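Local coordinates for Ycf54 protein (PDB 3HZE) that is of unproven function but, like other Ycf54 proteins, probably supports the oxidative cyclase step of chlorophyll biosynthesis, at residues Y4-A9 / G89-E94. Numbering follows the deposited sequence.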
loop_
_atom_site.group_PDB
_atom_site.type_symbol
_atom_site.label_atom_id
_atom_site.label_comp_id
_atom_site.label_asym_id
_atom_site.label_seq_id
_atom_site.Cartn_x
_atom_site.Cartn_y
_atom_site.Cartn_z
ATOM N N TYR A 4 -2.969 4.386 9.520
ATOM C CA TYR A 4 -2.488 3.549 8.431
ATOM C C TYR A 4 -1.444 4.296 7.611
ATOM O O TYR A 4 -1.684 5.420 7.168
ATOM C CB TYR A 4 -3.661 3.163 7.534
ATOM C CG TYR A 4 -4.670 2.293 8.231
ATOM C CD1 TYR A 4 -4.557 0.907 8.196
ATOM C CD2 TYR A 4 -5.714 2.852 8.969
ATOM C CE1 TYR A 4 -5.454 0.093 8.877
ATOM C CE2 TYR A 4 -6.625 2.039 9.660
ATOM C CZ TYR A 4 -6.485 0.663 9.606
ATOM O OH TYR A 4 -7.376 -0.152 10.272
ATOM N N TYR A 5 -0.291 3.672 7.409
ATOM C CA TYR A 5 0.781 4.276 6.625
ATOM C C TYR A 5 0.781 3.562 5.281
ATOM O O TYR A 5 0.408 2.388 5.200
ATOM C CB TYR A 5 2.119 4.079 7.337
ATOM C CG TYR A 5 2.118 4.627 8.744
ATOM C CD1 TYR A 5 2.376 5.974 8.987
ATOM C CD2 TYR A 5 1.811 3.809 9.830
ATOM C CE1 TYR A 5 2.327 6.498 10.285
ATOM C CE2 TYR A 5 1.753 4.321 11.133
ATOM C CZ TYR A 5 2.014 5.667 11.351
ATOM O OH TYR A 5 1.958 6.177 12.632
ATOM N N TYR A 6 1.200 4.243 4.221
ATOM C CA TYR A 6 1.165 3.589 2.918
ATOM C C TYR A 6 2.121 4.156 1.891
ATOM O O TYR A 6 2.543 5.306 1.985
ATOM C CB TYR A 6 -0.250 3.698 2.345
ATOM C CG TYR A 6 -0.620 5.128 1.980
ATOM C CD1 TYR A 6 -0.199 5.696 0.778
ATOM C CD2 TYR A 6 -1.327 5.932 2.872
ATOM C CE1 TYR A 6 -0.474 7.041 0.478
ATOM C CE2 TYR A 6 -1.606 7.268 2.583
ATOM C CZ TYR A 6 -1.175 7.814 1.387
ATOM O OH TYR A 6 -1.449 9.133 1.112
ATOM N N ILE A 7 2.465 3.332 0.907
ATOM C CA ILE A 7 3.261 3.802 -0.208
ATOM C C ILE A 7 2.283 3.629 -1.373
ATOM O O ILE A 7 1.468 2.703 -1.376
ATOM C CB ILE A 7 4.536 2.971 -0.480
ATOM C CG1 ILE A 7 4.195 1.488 -0.600
ATOM C CG2 ILE A 7 5.580 3.266 0.589
ATOM C CD1 ILE A 7 5.269 0.681 -1.315
ATOM N N LEU A 8 2.339 4.530 -2.340
ATOM C CA LEU A 8 1.450 4.455 -3.487
ATOM C C LEU A 8 2.270 4.501 -4.769
ATOM O O LEU A 8 3.188 5.300 -4.881
ATOM C CB LEU A 8 0.471 5.636 -3.453
ATOM C CG LEU A 8 -0.485 5.840 -4.628
ATOM C CD1 LEU A 8 -1.521 4.714 -4.661
ATOM C CD2 LEU A 8 -1.177 7.202 -4.466
ATOM N N ALA A 9 1.954 3.636 -5.727
ATOM C CA ALA A 9 2.675 3.628 -7.000
ATOM C C ALA A 9 1.825 3.005 -8.094
ATOM O O ALA A 9 0.838 2.311 -7.816
ATOM C CB ALA A 9 3.985 2.855 -6.861
ATOM N N GLY A 89 2.446 8.182 2.489
ATOM C CA GLY A 89 1.534 8.990 3.274
ATOM C C GLY A 89 0.902 8.202 4.402
ATOM O O GLY A 89 1.324 7.085 4.704
ATOM N N GLN A 90 -0.116 8.783 5.028
ATOM C CA GLN A 90 -0.808 8.122 6.126
ATOM C C GLN A 90 -2.210 8.688 6.312
ATOM O O GLN A 90 -2.518 9.782 5.835
ATOM C CB GLN A 90 -0.014 8.291 7.425
ATOM C CG GLN A 90 0.279 9.743 7.808
ATOM C CD GLN A 90 1.094 9.852 9.086
ATOM O OE1 GLN A 90 0.542 9.963 10.184
ATOM N NE2 GLN A 90 2.415 9.806 8.951
ATOM N N PHE A 91 -3.062 7.933 6.989
ATOM C CA PHE A 91 -4.414 8.394 7.256
ATOM C C PHE A 91 -4.976 7.633 8.441
ATOM O O PHE A 91 -4.460 6.571 8.800
ATOM C CB PHE A 91 -5.306 8.236 6.016
ATOM C CG PHE A 91 -5.466 6.817 5.531
ATOM C CD1 PHE A 91 -6.300 5.925 6.199
ATOM C CD2 PHE A 91 -4.819 6.387 4.369
ATOM C CE1 PHE A 91 -6.499 4.623 5.718
ATOM C CE2 PHE A 91 -5.008 5.092 3.879
ATOM C CZ PHE A 91 -5.851 4.210 4.555
ATOM N N THR A 92 -6.022 8.179 9.059
ATOM C CA THR A 92 -6.635 7.540 10.219
ATOM C C THR A 92 -7.941 6.854 9.866
ATOM O O THR A 92 -8.508 7.079 8.800
ATOM C CB THR A 92 -6.964 8.561 11.327
ATOM O OG1 THR A 92 -7.960 9.469 10.840
ATOM C CG2 THR A 92 -5.725 9.332 11.741
ATOM N N SER A 93 -8.417 6.027 10.789
ATOM C CA SER A 93 -9.674 5.308 10.618
ATOM C C SER A 93 -10.832 6.294 10.527
ATOM O O SER A 93 -11.842 6.018 9.882
ATOM C CB SER A 93 -9.915 4.365 11.801
ATOM O OG SER A 93 -8.828 3.471 11.970
ATOM N N GLU A 94 -10.693 7.441 11.186
ATOM C CA GLU A 94 -11.752 8.441 11.148
ATOM C C GLU A 94 -11.766 9.195 9.825
ATOM O O GLU A 94 -12.766 9.823 9.476
ATOM C CB GLU A 94 -11.631 9.435 12.316
ATOM C CG GLU A 94 -10.325 9.407 13.098
ATOM C CD GLU A 94 -10.131 8.132 13.906
ATOM O OE1 GLU A 94 -11.098 7.668 14.550
ATOM O OE2 GLU A 94 -9.002 7.601 13.905
#
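Y4 and Y6 pair with F91 and G89 through four backbone hydrogen bonds, joining edge strand 87-92 to strand 3-10 of the antiparallel sheet. At the Y4–F91 pair, Y4 N reaches F91 O at 2.7 Å in a nearly straight bond, and F91 N returns to Y4 O; the other two bonds run from Y6 N to G89 O and from G89 N to Y6 O, both 2.9 Å. The non-hydrogen-bonded pair Y5–Q90 lies between them, where Q90 CA comes within 3.0 Å of Y4 O in a CA-H...O contact.

Aromatic packing dominates the face carrying Y4, Y6 and F91. With CG between the backbone N and the carbonyl carbon (chi1 68°), the Y6 ring is laid across G89, whose CA makes a CH-pi contact 3.8 Å from the ring centroid. The missing side chain at G89 leaves room for this ring and its hydroxyl, which hydrogen-bonds Q57. Y6 CE2 meets the edge of the F91 ring, while Y4 CB sits over an F91 face, 4.0 Å from the centroid. F48 adds a further ring against both Y6 and F91. A leucine in place of Y6 would probably uncover G89 and the edge of F91 and leave Q57 without its hydroxyl partner. Beyond F91, S93 OG approaches the Y4 ring edge and hydrogen-bonds A2 N.

On the other face, the extended Q90 side chain runs alongside Y5; Q90 NE2 lies at the ring edge, 3.6 Å from Y5 CE1, with the amide plane turned 79° from the ring.

The backbone bonds thus set the register, while a glycine at G89 lets the buried Y6 ring lie over the neighbouring strand.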